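PDB 3FG2: putative rubredoxin reductase from Rhodopseudomonas palustris, which binds FAD and probably passes electrons from NADH to the ferredoxin that serves the cytochrome P450 CYP199A2. Local coordinates for residues Q261-S271 with V303-Y314. Numbering follows the deposited sequence.
Sequences QQLLTSDPHIS and VAARLTGDAKPY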
loop_
_atom_site.group_PDB
_atom_site.type_symbol
_atom_site.label_atom_id
_atom_site.label_comp_id
_atom_site.label_asym_id
_atom_site.label_seq_id
_atom_site.Cartn_x
_atom_site.Cartn_y
_atom_site.Cartn_z
ATOM N N GLN A 261 -1.908 12.649 -17.233
ATOM C CA GLN A 261 -0.722 11.836 -17.498
ATOM C C GLN A 261 0.527 12.318 -16.772
ATOM O O GLN A 261 1.417 11.529 -16.459
ATOM C CB GLN A 261 -0.427 11.802 -18.996
ATOM C CG GLN A 261 -1.493 11.127 -19.826
ATOM C CD GLN A 261 -1.229 11.233 -21.320
ATOM O OE1 GLN A 261 -1.997 10.712 -22.132
ATOM N NE2 GLN A 261 -0.143 11.910 -21.691
ATOM N N GLN A 262 0.599 13.614 -16.507
ATOM C CA GLN A 262 1.766 14.160 -15.839
ATOM C C GLN A 262 1.567 14.358 -14.347
ATOM O O GLN A 262 2.362 15.036 -13.691
ATOM C CB GLN A 262 2.182 15.467 -16.512
ATOM C CG GLN A 262 2.932 15.241 -17.821
ATOM C CD GLN A 262 3.076 16.505 -18.645
ATOM O OE1 GLN A 262 3.333 17.588 -18.109
ATOM N NE2 GLN A 262 2.925 16.374 -19.959
ATOM N N LEU A 263 0.507 13.751 -13.821
ATOM C CA LEU A 263 0.185 13.815 -12.400
ATOM C C LEU A 263 -0.148 15.229 -11.933
ATOM O O LEU A 263 0.124 15.606 -10.790
ATOM C CB LEU A 263 1.345 13.224 -11.584
ATOM C CG LEU A 263 1.838 11.889 -12.173
ATOM C CD1 LEU A 263 3.013 11.341 -11.379
ATOM C CD2 LEU A 263 0.688 10.902 -12.182
ATOM N N LEU A 264 -0.750 16.001 -12.834
ATOM C CA LEU A 264 -1.157 17.371 -12.549
ATOM C C LEU A 264 -2.668 17.443 -12.396
ATOM O O LEU A 264 -3.404 16.814 -13.160
ATOM C CB LEU A 264 -0.737 18.306 -13.688
ATOM C CG LEU A 264 0.714 18.784 -13.719
ATOM C CD1 LEU A 264 1.040 19.386 -15.084
ATOM C CD2 LEU A 264 0.927 19.805 -12.607
ATOM N N THR A 265 -3.124 18.204 -11.403
ATOM C CA THR A 265 -4.558 18.378 -11.188
ATOM C C THR A 265 -5.035 19.388 -12.223
ATOM O O THR A 265 -4.269 19.798 -13.096
ATOM C CB THR A 265 -4.866 18.957 -9.805
ATOM O OG1 THR A 265 -4.319 20.281 -9.717
ATOM C CG2 THR A 265 -4.275 18.070 -8.702
ATOM N N SER A 266 -6.297 19.789 -12.132
ATOM C CA SER A 266 -6.834 20.765 -13.071
ATOM C C SER A 266 -6.182 22.123 -12.805
ATOM O O SER A 266 -6.286 23.045 -13.611
ATOM C CB SER A 266 -8.348 20.868 -12.906
ATOM O OG SER A 266 -8.675 21.163 -11.563
ATOM N N ASP A 267 -5.507 22.239 -11.666
ATOM C CA ASP A 267 -4.833 23.479 -11.321
ATOM C C ASP A 267 -3.327 23.343 -11.437
ATOM O O ASP A 267 -2.683 22.717 -10.583
ATOM C CB ASP A 267 -5.153 23.919 -9.887
ATOM C CG ASP A 267 -4.417 25.214 -9.491
ATOM O OD1 ASP A 267 -4.387 25.559 -8.291
ATOM O OD2 ASP A 267 -3.873 25.898 -10.386
ATOM N N PRO A 268 -2.737 23.907 -12.502
ATOM C CA PRO A 268 -1.283 23.776 -12.576
ATOM C C PRO A 268 -0.834 24.417 -11.265
ATOM O O PRO A 268 -1.581 25.205 -10.693
ATOM C CB PRO A 268 -0.929 24.597 -13.814
ATOM C CG PRO A 268 -2.024 25.624 -13.868
ATOM C CD PRO A 268 -3.247 24.809 -13.545
ATOM N N HIS A 269 0.355 24.074 -10.786
ATOM C CA HIS A 269 0.875 24.576 -9.506
ATOM C C HIS A 269 0.506 23.541 -8.450
ATOM O O HIS A 269 0.948 23.637 -7.309
ATOM C CB HIS A 269 0.256 25.913 -9.070
ATOM C CG HIS A 269 0.402 27.022 -10.064
ATOM N ND1 HIS A 269 -0.221 28.242 -9.905
ATOM C CD2 HIS A 269 1.070 27.092 -11.241
ATOM C CE1 HIS A 269 0.056 29.014 -10.941
ATOM N NE2 HIS A 269 0.837 28.340 -11.766
ATOM N N ILE A 270 -0.321 22.567 -8.827
ATOM C CA ILE A 270 -0.730 21.526 -7.889
ATOM C C ILE A 270 -0.731 20.113 -8.477
ATOM O O ILE A 270 -1.501 19.797 -9.396
ATOM C CB ILE A 270 -2.134 21.807 -7.308
ATOM C CG1 ILE A 270 -2.131 23.143 -6.562
ATOM C CG2 ILE A 270 -2.531 20.691 -6.341
ATOM C CD1 ILE A 270 -3.426 23.447 -5.818
ATOM N N SER A 271 0.134 19.264 -7.932
ATOM C CA SER A 271 0.234 17.871 -8.367
ATOM C C SER A 271 -0.192 16.932 -7.246
ATOM O O SER A 271 -0.204 17.312 -6.072
ATOM C CB SER A 271 1.675 17.530 -8.760
ATOM O OG SER A 271 2.050 18.187 -9.950
ATOM N N VAL A 303 7.279 13.508 -11.096
ATOM C CA VAL A 303 6.992 14.896 -10.754
ATOM C C VAL A 303 8.287 15.683 -10.587
ATOM O O VAL A 303 8.412 16.795 -11.101
ATOM C CB VAL A 303 6.170 14.990 -9.452
ATOM C CG1 VAL A 303 6.149 16.428 -8.934
ATOM C CG2 VAL A 303 4.755 14.516 -9.716
ATOM N N ALA A 304 9.246 15.106 -9.869
ATOM C CA ALA A 304 10.527 15.763 -9.653
ATOM C C ALA A 304 11.168 16.067 -11.001
ATOM O O ALA A 304 11.754 17.132 -11.197
ATOM C CB ALA A 304 11.439 14.876 -8.835
ATOM N N ALA A 305 11.047 15.128 -11.934
ATOM C CA ALA A 305 11.622 15.297 -13.259
ATOM C C ALA A 305 10.929 16.425 -14.006
ATOM O O ALA A 305 11.566 17.181 -14.745
ATOM C CB ALA A 305 11.507 14.001 -14.045
ATOM N N ARG A 306 9.622 16.543 -13.806
ATOM C CA ARG A 306 8.849 17.585 -14.473
ATOM C C ARG A 306 9.196 18.968 -13.931
ATOM O O ARG A 306 9.565 19.868 -14.682
ATOM C CB ARG A 306 7.352 17.333 -14.286
ATOM C CG ARG A 306 6.462 18.121 -15.238
ATOM C CD ARG A 306 5.005 17.972 -14.849
ATOM N NE ARG A 306 4.716 18.764 -13.660
ATOM C CZ ARG A 306 3.940 18.373 -12.661
ATOM N NH1 ARG A 306 3.361 17.180 -12.689
ATOM N NH2 ARG A 306 3.745 19.185 -11.633
ATOM N N LEU A 307 9.081 19.130 -12.620
ATOM C CA LEU A 307 9.359 20.411 -11.985
ATOM C C LEU A 307 10.788 20.896 -12.203
ATOM O O LEU A 307 11.153 21.974 -11.726
ATOM C CB LEU A 307 9.071 20.326 -10.485
ATOM C CG LEU A 307 7.645 19.933 -10.092
ATOM C CD1 LEU A 307 7.523 19.880 -8.574
ATOM C CD2 LEU A 307 6.666 20.936 -10.671
ATOM N N THR A 308 11.597 20.108 -12.912
ATOM C CA THR A 308 12.978 20.497 -13.171
ATOM C C THR A 308 13.358 20.464 -14.642
ATOM O O THR A 308 14.539 20.587 -14.966
ATOM C CB THR A 308 14.005 19.606 -12.417
ATOM O OG1 THR A 308 14.002 18.283 -12.969
ATOM C CG2 THR A 308 13.685 19.551 -10.931
ATOM N N GLY A 309 12.391 20.293 -15.538
ATOM C CA GLY A 309 12.755 20.279 -16.942
ATOM C C GLY A 309 12.009 19.373 -17.898
ATOM O O GLY A 309 11.270 19.863 -18.754
ATOM N N ASP A 310 12.204 18.060 -17.800
ATOM C CA ASP A 310 11.495 17.172 -18.719
ATOM C C ASP A 310 10.173 16.657 -18.168
ATOM O O ASP A 310 10.131 15.855 -17.229
ATOM C CB ASP A 310 12.371 15.986 -19.172
ATOM C CG ASP A 310 12.876 15.149 -18.022
ATOM O OD1 ASP A 310 13.065 13.924 -18.219
ATOM O OD2 ASP A 310 13.095 15.719 -16.931
ATOM N N ALA A 311 9.091 17.149 -18.760
ATOM C CA ALA A 311 7.756 16.743 -18.371
ATOM C C ALA A 311 7.393 15.574 -19.272
ATOM O O ALA A 311 7.295 15.734 -20.490
ATOM C CB ALA A 311 6.783 17.887 -18.576
ATOM N N LYS A 312 7.210 14.400 -18.674
ATOM C CA LYS A 312 6.857 13.202 -19.430
ATOM C C LYS A 312 5.668 12.482 -18.822
ATOM O O LYS A 312 5.383 12.626 -17.639
ATOM C CB LYS A 312 8.036 12.227 -19.470
ATOM C CG LYS A 312 9.139 12.596 -20.434
ATOM C CD LYS A 312 10.214 11.528 -20.409
ATOM C CE LYS A 312 11.121 11.633 -21.613
ATOM N NZ LYS A 312 10.360 11.494 -22.888
ATOM N N PRO A 313 4.948 11.699 -19.634
ATOM C CA PRO A 313 3.790 10.961 -19.129
ATOM C C PRO A 313 4.263 9.940 -18.104
ATOM O O PRO A 313 5.274 9.270 -18.316
ATOM C CB PRO A 313 3.240 10.282 -20.379
ATOM C CG PRO A 313 3.611 11.231 -21.472
ATOM C CD PRO A 313 5.027 11.613 -21.101
ATOM N N TYR A 314 3.547 9.833 -16.990
ATOM C CA TYR A 314 3.906 8.872 -15.954
ATOM C C TYR A 314 3.768 7.453 -16.510
ATOM O O TYR A 314 2.750 7.121 -17.119
ATOM C CB TYR A 314 2.990 9.024 -14.738
ATOM C CG TYR A 314 3.217 7.943 -13.727
ATOM C CD1 TYR A 314 4.424 7.868 -13.036
ATOM C CD2 TYR A 314 2.265 6.944 -13.514
ATOM C CE1 TYR A 314 4.693 6.821 -12.158
ATOM C CE2 TYR A 314 2.523 5.880 -12.630
ATOM C CZ TYR A 314 3.745 5.832 -11.959
ATOM O OH TYR A 314 4.032 4.812 -11.087
#
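Arg-306, in the last turn of helix 293-306, reaches across to Ser-271 and the loop before it. CB leaves the helix toward that loop, CD passes 3.7 Å from OE1 of Gln-262, and a bend at chi3 (75°) brings the guanidinium to Ser-271 and Leu-264. NE lies beside the methyl CD1 of Leu-264, whose other methyl, CD2, lies over one guanidinium face, offset toward the NH2 rim. At the tip, NH2 gives Ser-271 OG a nearly straight hydrogen bond of 2.6 Å, almost in the guanidinium plane, while NH1 makes weak bonds to the same OG and to the carbonyl O of Gln-262. Arginine suits the place by its reach from helix to strand, its N-H groups spread in one plane for the two oxygens and its flat face for Leu-264; serine suits the strand because its short side chain puts one hydroxyl oxygen within reach of both NH2 and NH1. A leucine here would probably leave Ser-271 OG and the Gln-262 carbonyl without these donors and Leu-264 without the flat surface it covers.

Leu-263 supplies the apolar part: CD1 meets Val-303 CG2 at 4.0 Å and CD2 meets Tyr-314 CB at 3.9 Å. Gln-262 lays its CG near the carbonyl O of Lys-312 and its OE1 near Ala-311 CB, whose small methyl admits the amide. The backbone closes this end, Tyr-314 N donating to Gln-261 O at 2.8 Å and 173°.

The contact joins the C-terminal end of helix 293-306 and the chain after it to the loop entering strand 270-272, an outermost strand of the parallel sheet in the FAD-binding Rossmann-type fold. Strand 101-104 pairs with strand 270-272, helix 11-22 packs against Val-303, and Phe-279 meets the Tyr-314 ring edge-to-face.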